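Local coordinates for clavulanic acid biosynthesis oligopeptide binding protein 2 (Streptomyces clavuligerus, PDB 2WOL), which probably binds oligopeptides as a bacterial extracellular solute-binding protein, and belongs to the biosynthetic pathway of the beta-lactamase inhibitor clavulanic acid, at residues D336-P341 and G400-V405; T301-F306 and V450-A455; A393-Q398 and L420-L425. All blocks are in the same frame, centred on the assembly; numbering follows the deposited sequence.

Interaction 1 (D336-P341 and G400-V405)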
ATOM      1  N   ASP A 336     -16.539 -14.806   7.098  1.00 12.22           N
ATOM      2  CA  ASP A 336     -17.073 -14.600   8.444  1.00 13.35           C
ATOM      3  C   ASP A 336     -15.947 -14.453   9.464  1.00 14.18           C
ATOM      4  O   ASP A 336     -16.048 -13.650  10.393  1.00 14.73           O
ATOM      5  CB  ASP A 336     -18.036 -15.724   8.839  1.00 13.02           C
ATOM      6  CG  ASP A 336     -19.396 -15.604   8.157  1.00 13.43           C
ATOM      7  OD1 ASP A 336     -19.631 -14.608   7.442  1.00 12.84           O
ATOM      8  OD2 ASP A 336     -20.234 -16.514   8.337  1.00 15.84           O
ATOM      9  N   ALA A 337     -14.869 -15.211   9.270  1.00 15.12           N
ATOM     10  CA  ALA A 337     -13.681 -15.093  10.112  1.00 16.37           C
ATOM     11  C   ALA A 337     -13.021 -13.724   9.942  1.00 17.27           C
ATOM     12  O   ALA A 337     -12.340 -13.243  10.848  1.00 17.58           O
ATOM     13  CB  ALA A 337     -12.693 -16.210   9.799  1.00 16.14           C
ATOM     14  N   ARG A 338     -13.237 -13.111   8.778  1.00 18.37           N
ATOM     15  CA  ARG A 338     -12.665 -11.808   8.437  1.00 19.44           C
ATOM     16  C   ARG A 338     -13.589 -10.633   8.811  1.00 19.39           C
ATOM     17  O   ARG A 338     -13.216  -9.468   8.642  1.00 19.92           O
ATOM     18  CB  ARG A 338     -12.307 -11.772   6.937  1.00 19.86           C
ATOM     19  CG  ARG A 338     -11.383 -10.631   6.512  1.00 21.92           C
ATOM     20  CD  ARG A 338     -10.002 -10.766   7.138  1.00 25.11           C
ATOM     21  NE  ARG A 338      -9.498  -9.478   7.606  1.00 28.18           N
ATOM     22  CZ  ARG A 338      -8.378  -9.314   8.306  1.00 29.71           C
ATOM     23  NH1 ARG A 338      -7.618 -10.358   8.620  1.00 30.52           N
ATOM     24  NH2 ARG A 338      -8.009  -8.097   8.686  1.00 31.03           N
ATOM     25  N   GLY A 339     -14.779 -10.933   9.326  1.00 19.33           N
ATOM     26  CA  GLY A 339     -15.722  -9.887   9.742  1.00 19.18           C
ATOM     27  C   GLY A 339     -17.139 -10.034   9.211  1.00 19.19           C
ATOM     28  O   GLY A 339     -18.016  -9.226   9.534  1.00 19.15           O
ATOM     29  N   GLY A 340     -17.361 -11.058   8.388  1.00 19.01           N
ATOM     30  CA  GLY A 340     -18.701 -11.384   7.898  1.00 19.10           C
ATOM     31  C   GLY A 340     -19.619 -11.770   9.050  1.00 19.13           C
ATOM     32  O   GLY A 340     -19.141 -12.042  10.161  1.00 19.27           O
ATOM     33  N   PRO A 341     -20.940 -11.837   8.800  1.00 19.10           N
ATOM     34  CA  PRO A 341     -21.614 -11.756   7.500  1.00 18.99           C
ATOM     35  C   PRO A 341     -21.734 -10.372   6.843  1.00 18.96           C
ATOM     36  O   PRO A 341     -21.981 -10.307   5.637  1.00 18.96           O
ATOM     37  CB  PRO A 341     -23.011 -12.304   7.806  1.00 18.92           C
ATOM     38  CG  PRO A 341     -23.241 -11.956   9.225  1.00 19.15           C
ATOM     39  CD  PRO A 341     -21.901 -12.047   9.901  1.00 19.15           C
ATOM     40  N   GLY A 400      -4.656 -13.117  16.480  1.00 22.21           N
ATOM     41  CA  GLY A 400      -5.695 -12.140  16.161  1.00 21.99           C
ATOM     42  C   GLY A 400      -6.585 -12.548  15.002  1.00 21.93           C
ATOM     43  O   GLY A 400      -7.010 -13.701  14.910  1.00 21.91           O
ATOM     44  N   LYS A 401      -6.864 -11.594  14.116  1.00 21.77           N
ATOM     45  CA  LYS A 401      -7.774 -11.808  12.988  1.00 21.58           C
ATOM     46  C   LYS A 401      -7.246 -12.853  12.006  1.00 20.85           C
ATOM     47  O   LYS A 401      -8.023 -13.605  11.409  1.00 20.70           O
ATOM     48  CB  LYS A 401      -8.050 -10.487  12.259  1.00 21.98           C
ATOM     49  CG  LYS A 401      -9.417 -10.412  11.588  1.00 23.23           C
ATOM     50  CD  LYS A 401     -10.538 -10.257  12.610  1.00 24.99           C
ATOM     51  CE  LYS A 401     -11.901 -10.208  11.940  1.00 25.73           C
ATOM     52  NZ  LYS A 401     -13.007 -10.507  12.896  1.00 26.54           N
ATOM     53  N   PHE A 402      -5.925 -12.887  11.844  1.00 19.97           N
ATOM     54  CA  PHE A 402      -5.265 -13.880  10.999  1.00 19.21           C
ATOM     55  C   PHE A 402      -5.471 -15.289  11.548  1.00 18.55           C
ATOM     56  O   PHE A 402      -5.601 -16.242  10.776  1.00 18.49           O
ATOM     57  CB  PHE A 402      -3.768 -13.577  10.885  1.00 19.32           C
ATOM     58  CG  PHE A 402      -3.419 -12.535   9.854  1.00 19.48           C
ATOM     59  CD1 PHE A 402      -4.335 -11.556   9.472  1.00 20.02           C
ATOM     60  CD2 PHE A 402      -2.149 -12.517   9.288  1.00 19.50           C
ATOM     61  CE1 PHE A 402      -3.996 -10.589   8.527  1.00 20.15           C
ATOM     62  CE2 PHE A 402      -1.800 -11.554   8.349  1.00 19.99           C
ATOM     63  CZ  PHE A 402      -2.725 -10.591   7.965  1.00 19.76           C
ATOM     64  N   ARG A 403      -5.486 -15.412  12.877  1.00 17.57           N
ATOM     65  CA  ARG A 403      -5.704 -16.701  13.540  1.00 16.89           C
ATOM     66  C   ARG A 403      -7.123 -17.221  13.306  1.00 16.45           C
ATOM     67  O   ARG A 403      -7.316 -18.413  13.044  1.00 15.79           O
ATOM     68  CB  ARG A 403      -5.389 -16.618  15.043  1.00 17.04           C
ATOM     69  CG  ARG A 403      -5.676 -17.898  15.837  1.00 17.18           C
ATOM     70  CD  ARG A 403      -4.900 -19.092  15.291  1.00 17.99           C
ATOM     71  NE  ARG A 403      -5.413 -20.370  15.787  1.00 18.46           N
ATOM     72  CZ  ARG A 403      -4.818 -21.117  16.713  1.00 19.09           C
ATOM     73  NH1 ARG A 403      -3.675 -20.729  17.264  1.00 19.48           N
ATOM     74  NH2 ARG A 403      -5.368 -22.264  17.085  1.00 19.95           N
ATOM     75  N   LEU A 404      -8.105 -16.326  13.389  1.00 16.01           N
ATOM     76  CA  LEU A 404      -9.492 -16.684  13.089  1.00 15.73           C
ATOM     77  C   LEU A 404      -9.630 -17.224  11.668  1.00 14.80           C
ATOM     78  O   LEU A 404     -10.328 -18.212  11.440  1.00 14.87           O
ATOM     79  CB  LEU A 404     -10.434 -15.491  13.294  1.00 16.25           C
ATOM     80  CG  LEU A 404     -10.580 -14.904  14.702  1.00 17.41           C
ATOM     81  CD1 LEU A 404     -11.530 -13.716  14.671  1.00 18.58           C
ATOM     82  CD2 LEU A 404     -11.052 -15.943  15.711  1.00 18.02           C
ATOM     83  N   VAL A 405      -8.953 -16.575  10.724  1.00 13.81           N
ATOM     84  CA  VAL A 405      -8.928 -17.036   9.337  1.00 13.00           C
ATOM     85  C   VAL A 405      -8.259 -18.413   9.234  1.00 12.43           C
ATOM     86  O   VAL A 405      -8.787 -19.315   8.575  1.00 11.98           O
ATOM     87  CB  VAL A 405      -8.269 -15.992   8.401  1.00 12.82           C
ATOM     88  CG1 VAL A 405      -8.007 -16.574   7.012  1.00 12.47           C
ATOM     89  CG2 VAL A 405      -9.146 -14.746   8.301  1.00 13.94           C
TER

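Interaction 2 (T301-F306 and V450-A455)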
ATOM      1  N   THR A 301     -10.124  -0.967   0.525  1.00 13.07           N
ATOM      2  CA  THR A 301      -8.784  -0.458   0.840  1.00 13.41           C
ATOM      3  C   THR A 301      -7.765  -0.803  -0.245  1.00 13.61           C
ATOM      4  O   THR A 301      -6.630  -0.313  -0.210  1.00 14.02           O
ATOM      5  CB  THR A 301      -8.255  -1.012   2.176  1.00 13.56           C
ATOM      6  OG1 THR A 301      -8.119  -2.435   2.083  1.00 13.72           O
ATOM      7  CG2 THR A 301      -9.191  -0.672   3.324  1.00 14.45           C
ATOM      8  N   SER A 302      -8.177  -1.648  -1.190  1.00 13.37           N
ATOM      9  CA  SER A 302      -7.310  -2.213  -2.238  1.00 13.29           C
ATOM     10  C   SER A 302      -6.377  -3.320  -1.737  1.00 12.63           C
ATOM     11  O   SER A 302      -5.580  -3.863  -2.505  1.00 12.41           O
ATOM     12  CB  SER A 302      -6.530  -1.127  -2.988  1.00 13.67           C
ATOM     13  OG  SER A 302      -7.410  -0.350  -3.782  1.00 15.97           O
ATOM     14  N   PHE A 303      -6.492  -3.656  -0.454  1.00 11.85           N
ATOM     15  CA  PHE A 303      -5.759  -4.780   0.113  1.00 11.03           C
ATOM     16  C   PHE A 303      -6.460  -6.085  -0.231  1.00 10.40           C
ATOM     17  O   PHE A 303      -7.690  -6.128  -0.371  1.00 10.57           O
ATOM     18  CB  PHE A 303      -5.628  -4.643   1.632  1.00 11.00           C
ATOM     19  CG  PHE A 303      -4.495  -3.756   2.075  1.00 11.34           C
ATOM     20  CD1 PHE A 303      -4.532  -2.381   1.843  1.00 12.39           C
ATOM     21  CD2 PHE A 303      -3.403  -4.293   2.744  1.00 11.89           C
ATOM     22  CE1 PHE A 303      -3.487  -1.561   2.262  1.00 12.92           C
ATOM     23  CE2 PHE A 303      -2.354  -3.478   3.166  1.00 12.14           C
ATOM     24  CZ  PHE A 303      -2.394  -2.115   2.918  1.00 12.70           C
ATOM     25  N   LEU A 304      -5.663  -7.138  -0.379  1.00  9.61           N
ATOM     26  CA  LEU A 304      -6.168  -8.481  -0.611  1.00  9.15           C
ATOM     27  C   LEU A 304      -5.785  -9.370   0.562  1.00  8.74           C
ATOM     28  O   LEU A 304      -4.632  -9.387   0.978  1.00  8.85           O
ATOM     29  CB  LEU A 304      -5.590  -9.053  -1.910  1.00  9.14           C
ATOM     30  CG  LEU A 304      -5.829 -10.545  -2.184  1.00  8.67           C
ATOM     31  CD1 LEU A 304      -7.271 -10.816  -2.564  1.00  8.59           C
ATOM     32  CD2 LEU A 304      -4.892 -11.053  -3.265  1.00  9.31           C
ATOM     33  N   HIS A 305      -6.761 -10.103   1.084  1.00  8.43           N
ATOM     34  CA  HIS A 305      -6.521 -11.125   2.084  1.00  8.46           C
ATOM     35  C   HIS A 305      -6.483 -12.463   1.355  1.00  7.80           C
ATOM     36  O   HIS A 305      -7.394 -12.788   0.590  1.00  7.48           O
ATOM     37  CB  HIS A 305      -7.639 -11.106   3.129  0.50  8.66           C
ATOM     38  CG  HIS A 305      -7.325 -11.875   4.374  0.50 10.05           C
ATOM     39  ND1 HIS A 305      -6.248 -11.577   5.183  0.50 11.67           N
ATOM     40  CD2 HIS A 305      -7.963 -12.913   4.965  0.50 11.90           C
ATOM     41  CE1 HIS A 305      -6.228 -12.409   6.208  0.50 12.01           C
ATOM     42  NE2 HIS A 305      -7.254 -13.232   6.097  0.50 12.19           N
ATOM     43  N   PHE A 306      -5.420 -13.231   1.578  1.00  7.38           N
ATOM     44  CA  PHE A 306      -5.252 -14.492   0.867  1.00  7.59           C
ATOM     45  C   PHE A 306      -4.484 -15.534   1.667  1.00  7.45           C
ATOM     46  O   PHE A 306      -3.898 -15.232   2.706  1.00  7.53           O
ATOM     47  CB  PHE A 306      -4.604 -14.274  -0.518  1.00  7.55           C
ATOM     48  CG  PHE A 306      -3.186 -13.755  -0.474  1.00  7.88           C
ATOM     49  CD1 PHE A 306      -2.109 -14.632  -0.589  1.00  8.25           C
ATOM     50  CD2 PHE A 306      -2.928 -12.390  -0.358  1.00  7.75           C
ATOM     51  CE1 PHE A 306      -0.799 -14.162  -0.572  1.00  9.94           C
ATOM     52  CE2 PHE A 306      -1.621 -11.910  -0.342  1.00  8.72           C
ATOM     53  CZ  PHE A 306      -0.553 -12.801  -0.445  1.00  8.90           C
ATOM     54  N   VAL A 450      -1.279 -17.475   6.027  1.00  8.91           N
ATOM     55  CA  VAL A 450      -2.320 -16.451   5.978  1.00  9.40           C
ATOM     56  C   VAL A 450      -1.665 -15.081   5.950  1.00  9.42           C
ATOM     57  O   VAL A 450      -0.806 -14.778   6.780  1.00  9.39           O
ATOM     58  CB  VAL A 450      -3.264 -16.520   7.207  1.00  9.70           C
ATOM     59  CG1 VAL A 450      -4.325 -15.407   7.150  1.00 10.12           C
ATOM     60  CG2 VAL A 450      -3.929 -17.880   7.299  1.00  9.64           C
ATOM     61  N   THR A 451      -2.068 -14.242   5.002  1.00  9.52           N
ATOM     62  CA  THR A 451      -1.558 -12.879   4.980  1.00 10.17           C
ATOM     63  C   THR A 451      -2.511 -11.900   4.306  1.00 10.20           C
ATOM     64  O   THR A 451      -3.549 -12.293   3.779  1.00  9.85           O
ATOM     65  CB  THR A 451      -0.131 -12.806   4.364  1.00 10.45           C
ATOM     66  OG1 THR A 451       0.483 -11.566   4.735  1.00 11.59           O
ATOM     67  CG2 THR A 451      -0.160 -12.940   2.849  1.00 11.25           C
ATOM     68  N   ASP A 452      -2.163 -10.620   4.367  1.00 10.67           N
ATOM     69  CA  ASP A 452      -2.837  -9.602   3.577  1.00 11.15           C
ATOM     70  C   ASP A 452      -1.780  -8.751   2.889  1.00 10.74           C
ATOM     71  O   ASP A 452      -0.628  -8.720   3.327  1.00 11.79           O
ATOM     72  CB  ASP A 452      -3.816  -8.772   4.420  1.00 11.83           C
ATOM     73  CG  ASP A 452      -3.130  -7.849   5.415  1.00 14.19           C
ATOM     74  OD1 ASP A 452      -2.002  -8.136   5.867  1.00 16.81           O
ATOM     75  OD2 ASP A 452      -3.750  -6.821   5.764  1.00 18.47           O
ATOM     76  N   TRP A 453      -2.170  -8.091   1.805  1.00  9.99           N
ATOM     77  CA  TRP A 453      -1.232  -7.383   0.948  1.00  9.62           C
ATOM     78  C   TRP A 453      -1.908  -6.185   0.303  1.00  9.33           C
ATOM     79  O   TRP A 453      -3.047  -6.281  -0.152  1.00  9.06           O
ATOM     80  CB  TRP A 453      -0.708  -8.324  -0.141  1.00  9.78           C
ATOM     81  CG  TRP A 453      -0.069  -7.622  -1.306  1.00  9.79           C
ATOM     82  CD1 TRP A 453      -0.603  -7.458  -2.554  1.00 10.31           C
ATOM     83  CD2 TRP A 453       1.218  -6.988  -1.334  1.00  9.91           C
ATOM     84  NE1 TRP A 453       0.268  -6.763  -3.354  1.00 10.01           N
ATOM     85  CE2 TRP A 453       1.396  -6.465  -2.635  1.00  9.84           C
ATOM     86  CE3 TRP A 453       2.237  -6.813  -0.388  1.00  9.46           C
ATOM     87  CZ2 TRP A 453       2.552  -5.776  -3.014  1.00 10.65           C
ATOM     88  CZ3 TRP A 453       3.391  -6.138  -0.772  1.00  9.98           C
ATOM     89  CH2 TRP A 453       3.534  -5.624  -2.071  1.00 10.45           C
ATOM     90  N   GLY A 454      -1.194  -5.064   0.279  1.00  9.00           N
ATOM     91  CA  GLY A 454      -1.583  -3.898  -0.502  1.00  9.36           C
ATOM     92  C   GLY A 454      -0.397  -3.432  -1.326  1.00  9.12           C
ATOM     93  O   GLY A 454       0.741  -3.435  -0.855  1.00  9.31           O
ATOM     94  N   ALA A 455      -0.665  -3.036  -2.562  1.00  9.06           N
ATOM     95  CA  ALA A 455       0.384  -2.546  -3.452  1.00  9.30           C
ATOM     96  C   ALA A 455       1.013  -1.262  -2.921  1.00  9.37           C
ATOM     97  O   ALA A 455       0.343  -0.456  -2.277  1.00  9.27           O
ATOM     98  CB  ALA A 455      -0.179  -2.313  -4.830  1.00  9.40           C
TER
HETATM   99  O   HOH W   1      -3.361  -2.593  -3.520  1.00 12.88           O

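Interaction 3 (A393-Q398 and L420-L425)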
ATOM      1  N   ALA A 393      -0.734 -31.203   7.534  1.00 11.46           N
ATOM      2  CA  ALA A 393       0.070 -30.030   7.204  1.00 10.96           C
ATOM      3  C   ALA A 393      -0.045 -28.956   8.281  1.00 10.58           C
ATOM      4  O   ALA A 393      -0.810 -29.101   9.237  1.00 10.23           O
ATOM      5  CB  ALA A 393      -0.319 -29.474   5.829  1.00 11.46           C
ATOM      6  N   VAL A 394       0.734 -27.889   8.114  1.00  9.95           N
ATOM      7  CA  VAL A 394       0.766 -26.773   9.054  1.00 10.04           C
ATOM      8  C   VAL A 394       0.475 -25.464   8.328  1.00  9.62           C
ATOM      9  O   VAL A 394       1.044 -25.188   7.267  1.00  9.94           O
ATOM     10  CB  VAL A 394       2.144 -26.668   9.779  1.00  9.63           C
ATOM     11  CG1 VAL A 394       2.151 -25.523  10.781  1.00 10.26           C
ATOM     12  CG2 VAL A 394       2.487 -27.979  10.480  1.00 10.96           C
ATOM     13  N   ILE A 395      -0.413 -24.665   8.916  1.00 10.02           N
ATOM     14  CA  ILE A 395      -0.696 -23.319   8.430  1.00 10.12           C
ATOM     15  C   ILE A 395      -0.054 -22.279   9.351  1.00 10.43           C
ATOM     16  O   ILE A 395      -0.226 -22.327  10.572  1.00 10.35           O
ATOM     17  CB  ILE A 395      -2.228 -23.067   8.239  1.00  9.91           C
ATOM     18  CG1 ILE A 395      -2.478 -21.674   7.639  1.00  9.66           C
ATOM     19  CG2 ILE A 395      -3.018 -23.306   9.547  1.00 10.28           C
ATOM     20  CD1 ILE A 395      -3.866 -21.501   7.028  1.00 10.14           C
ATOM     21  N   GLY A 396       0.698 -21.357   8.755  1.00 10.61           N
ATOM     22  CA  GLY A 396       1.331 -20.269   9.497  1.00 11.40           C
ATOM     23  C   GLY A 396       0.443 -19.040   9.547  1.00 12.16           C
ATOM     24  O   GLY A 396      -0.217 -18.702   8.561  1.00 11.59           O
ATOM     25  N   THR A 397       0.429 -18.367  10.696  1.00 13.10           N
ATOM     26  CA  THR A 397      -0.437 -17.207  10.892  1.00 14.53           C
ATOM     27  C   THR A 397       0.064 -16.296  12.019  1.00 15.82           C
ATOM     28  O   THR A 397       1.062 -16.603  12.672  1.00 15.35           O
ATOM     29  CB  THR A 397      -1.901 -17.645  11.160  1.00 14.59           C
ATOM     30  OG1 THR A 397      -2.766 -16.510  11.082  1.00 14.86           O
ATOM     31  CG2 THR A 397      -2.045 -18.301  12.529  1.00 13.84           C
ATOM     32  N   GLN A 398      -0.627 -15.172  12.206  1.00 17.74           N
ATOM     33  CA  GLN A 398      -0.438 -14.269  13.347  1.00 19.67           C
ATOM     34  C   GLN A 398      -1.537 -14.531  14.362  1.00 20.25           C
ATOM     35  O   GLN A 398      -2.595 -15.056  14.011  1.00 20.47           O
ATOM     36  CB  GLN A 398      -0.609 -12.808  12.918  1.00 19.51           C
ATOM     37  CG  GLN A 398       0.425 -12.219  11.989  1.00 21.01           C
ATOM     38  CD  GLN A 398       0.126 -10.759  11.654  1.00 21.00           C
ATOM     39  OE1 GLN A 398      -1.009 -10.293  11.799  1.00 22.86           O
ATOM     40  NE2 GLN A 398       1.144 -10.032  11.211  1.00 23.88           N
ATOM     41  N   LEU A 420      -4.994 -29.942   9.457  1.00 13.53           N
ATOM     42  CA  LEU A 420      -4.040 -28.873   9.698  1.00 13.42           C
ATOM     43  C   LEU A 420      -3.878 -28.568  11.171  1.00 13.57           C
ATOM     44  O   LEU A 420      -4.840 -28.617  11.939  1.00 13.69           O
ATOM     45  CB  LEU A 420      -4.469 -27.589   8.985  1.00 13.63           C
ATOM     46  CG  LEU A 420      -4.673 -27.579   7.473  1.00 13.54           C
ATOM     47  CD1 LEU A 420      -4.943 -26.151   7.032  1.00 13.40           C
ATOM     48  CD2 LEU A 420      -3.469 -28.144   6.746  1.00 13.90           C
ATOM     49  N   THR A 421      -2.647 -28.254  11.552  1.00 13.28           N
ATOM     50  CA  THR A 421      -2.389 -27.611  12.829  1.00 13.52           C
ATOM     51  C   THR A 421      -1.883 -26.202  12.539  1.00 13.06           C
ATOM     52  O   THR A 421      -1.428 -25.908  11.428  1.00 12.81           O
ATOM     53  CB  THR A 421      -1.390 -28.403  13.686  1.00 13.68           C
ATOM     54  OG1 THR A 421      -0.196 -28.634  12.936  1.00 14.38           O
ATOM     55  CG2 THR A 421      -1.987 -29.747  14.099  1.00 14.40           C
ATOM     56  N   VAL A 422      -1.977 -25.334  13.538  1.00 12.92           N
ATOM     57  CA  VAL A 422      -1.715 -23.915  13.362  1.00 13.17           C
ATOM     58  C   VAL A 422      -0.414 -23.525  14.061  1.00 13.43           C
ATOM     59  O   VAL A 422      -0.210 -23.845  15.238  1.00 13.86           O
ATOM     60  CB  VAL A 422      -2.890 -23.067  13.912  1.00 13.16           C
ATOM     61  CG1 VAL A 422      -2.639 -21.593  13.687  1.00 13.02           C
ATOM     62  CG2 VAL A 422      -4.214 -23.486  13.272  1.00 13.23           C
ATOM     63  N   LYS A 423       0.464 -22.850  13.325  1.00 13.67           N
ATOM     64  CA  LYS A 423       1.695 -22.305  13.892  1.00 14.10           C
ATOM     65  C   LYS A 423       1.612 -20.785  13.897  1.00 14.53           C
ATOM     66  O   LYS A 423       1.580 -20.152  12.839  1.00 13.99           O
ATOM     67  CB  LYS A 423       2.925 -22.785  13.108  1.00 14.29           C
ATOM     68  CG  LYS A 423       4.257 -22.139  13.516  1.00 14.50           C
ATOM     69  CD  LYS A 423       4.673 -22.515  14.933  1.00 15.96           C
ATOM     70  CE  LYS A 423       5.914 -21.747  15.360  1.00 16.25           C
ATOM     71  NZ  LYS A 423       6.366 -22.153  16.723  1.00 16.91           N
ATOM     72  N   GLU A 424       1.559 -20.207  15.092  1.00 15.28           N
ATOM     73  CA  GLU A 424       1.527 -18.756  15.230  1.00 16.33           C
ATOM     74  C   GLU A 424       2.933 -18.181  15.251  1.00 16.92           C
ATOM     75  O   GLU A 424       3.833 -18.733  15.891  1.00 17.11           O
ATOM     76  CB  GLU A 424       0.763 -18.337  16.485  1.00 16.50           C
ATOM     77  CG  GLU A 424      -0.740 -18.510  16.357  1.00 17.71           C
ATOM     78  CD  GLU A 424      -1.497 -18.076  17.597  1.00 19.72           C
ATOM     79  OE1 GLU A 424      -0.880 -17.959  18.682  1.00 21.60           O
ATOM     80  OE2 GLU A 424      -2.717 -17.851  17.487  1.00 20.58           O
ATOM     81  N   LEU A 425       3.112 -17.075  14.536  1.00 17.71           N
ATOM     82  CA  LEU A 425       4.389 -16.380  14.483  1.00 18.61           C
ATOM     83  C   LEU A 425       4.232 -14.979  15.067  1.00 19.57           C
ATOM     84  O   LEU A 425       3.137 -14.415  15.048  1.00 19.72           O
ATOM     85  CB  LEU A 425       4.906 -16.307  13.041  1.00 18.38           C
ATOM     86  CG  LEU A 425       5.101 -17.629  12.284  1.00 18.09           C
ATOM     87  CD1 LEU A 425       5.377 -17.371  10.805  1.00 17.78           C
ATOM     88  CD2 LEU A 425       6.212 -18.472  12.912  1.00 18.12           C
TER
HETATM   89  O   HOH W   2      -0.235 -31.175  11.512  1.00 20.69           O

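Interaction 1 (D336-P341 and G400-V405)
A337 presses its methyl group into the first turn of the helix that starts at K401: its CB lies 3.5 Å from L404 O and 4.1 Å from V405 CG2. CB of L404 is a further apolar neighbour, so a small side chain packs against a helix flank. K401 reaches back the other way. Its chain, bent at chi2 (73°), brings CE to 3.3 Å from A337 O, beside the last residues of helix 331-337. On the way it passes across R338, with K401 CG over one face of the guanidinium, nearer the rim than the centre and 3.5 Å from R338 NH1. That nitrogen also stands 3.6 Å from F402 CD1; lying near the ring plane, it meets the edge of F402 and not its face, and the guanidinium and ring planes are 67° apart. The two like charges stay apart, with R338 NE 6.4 Å from K401 NZ, since the lysine end runs toward the backbone at A337. Behind these side chains are two helix ends. G339, with positive phi (130°), closes helix 331-337 in a Schellman motif, its N bonded to D336 O at 3.2 Å, while G400 occupies the N-cap of the other helix and its O takes the amide of L404. Farther in, F402 and V405 rest on V450 of strand 448-453, R338 touches H305 of strand 303-309 and V527 of strand 523-534, and its NE makes a long, weak ion pair with D529, so that both helix ends lie against the sheet.

Interaction 2 (T301-F306 and V450-A455)
G454 lies squarely over the face of the F303 ring: its CA is 3.7 Å from the ring centroid and only 8° off the normal, a CH-pi contact next to the L304 and W453 pair. With CG beside its own backbone N (chi1 -83°), F303 lays its ring alongside the opposing chain. A second CH-pi contact sits at the other end, where T451 CG2 comes over the F306 ring face, toward its rim, 3.7 Å from the centroid. The same ring takes W453 CB at its edge, 3.7 Å from F306 CE2. Between them the strands run antiparallel. L304 and W453 exchange two backbone bonds, L304 N to W453 O being the shorter at 2.8 Å, and F306 and T451 exchange two more, with F306 N to T451 O at 3.0 Å. H305 and D452 form the non-hydrogen-bonded pair on the opposite face from F306 and W453. Beyond G454, a water joins S302 O to A455 N, and T301 OG1 accepts from F303 N at 3.3 Å, an ST turn at the corner leading into the strand. W453 gives NE1 to F463 O and packs on helix 460-468; a glycerol, probably from the crystallisation liquor, bonds to G454 O. Strand 303-309 is flanked on its other edge by strand 523-534, strand 448-453 by strand 391-398, and helix 401-414 packs on the H305 and D452 face.

Interaction 3 (A393-Q398 and L420-L425)
Segments 393-398 and 420-425, of strands 391-398 and 418-425, run parallel, their short axes 35° apart, and pair residue by residue from A393 with L420 to T397 with E424. Five backbone bonds hold them, passing alternately to and fro: I395 and T397 each use both N and O, A393 its O, with K423 N to I395 O (2.9 Å) the straightest at 174° and L425 N to T397 O (2.8 Å) the shortest. Alpha hydrogens fill the gaps, as where V394 CA comes within 3.3 Å of T421 O. One face carries A393, I395 and T397 against L420, V422 and E424. L420 leans its CD2 onto A393 CB at 3.5 Å, and the CG2 methyls of I395 and V422 lie side by side. T397 sets its methyl between the backbone N and the carbonyl carbon (chi1 of the hydroxyl -168°), from where CG2 meets V422 CG1 at 3.5 Å and runs alongside the CG of E424. On the other face V394 makes two contacts: CG1 touches K423 CB at 3.7 Å, and CG2 lies across from T421 OG1 at 3.7 Å. G396 offers no side chain there, and K423 lets its chain lead away. A water is hydrogen-bonded to both A393 O and T421 OG1. The carboxylate of E424 makes salt bridges, OE1 with R399 and OE2 with R403. The helix of this beta-alpha-beta crossover, 401-414, packs on the L420 and V422 face. The chemistry is accordingly split: backbone bonds set the register, methyl and branched carbons pack the face beneath the helix, and charge gathers near the C-terminal ends, where two arginines would be expected to stabilise the E424 carboxylate in its ionised form.

Overall arrangement
From the N terminus, strand 303-309 comes first and waits for strand 448-453, so interaction 2 closes the longest loop and holds both other contacts within it. Inside, 336-341 is met by 400-405 in interaction 1, and 393-398 by 420-425 in interaction 3; these two cross, since 400-405 falls between the strands of interaction 3. Helix 401-414 is the shared piece: it connects the parallel strands, touches the end of helix 331-337, and packs on H305 and D452 of interaction 2. V450 N probably bonds G396 O, joining interactions 2 and 3 into one sheet, while F402 O probably bonds T397 OG1, tying interaction 1 to interaction 3.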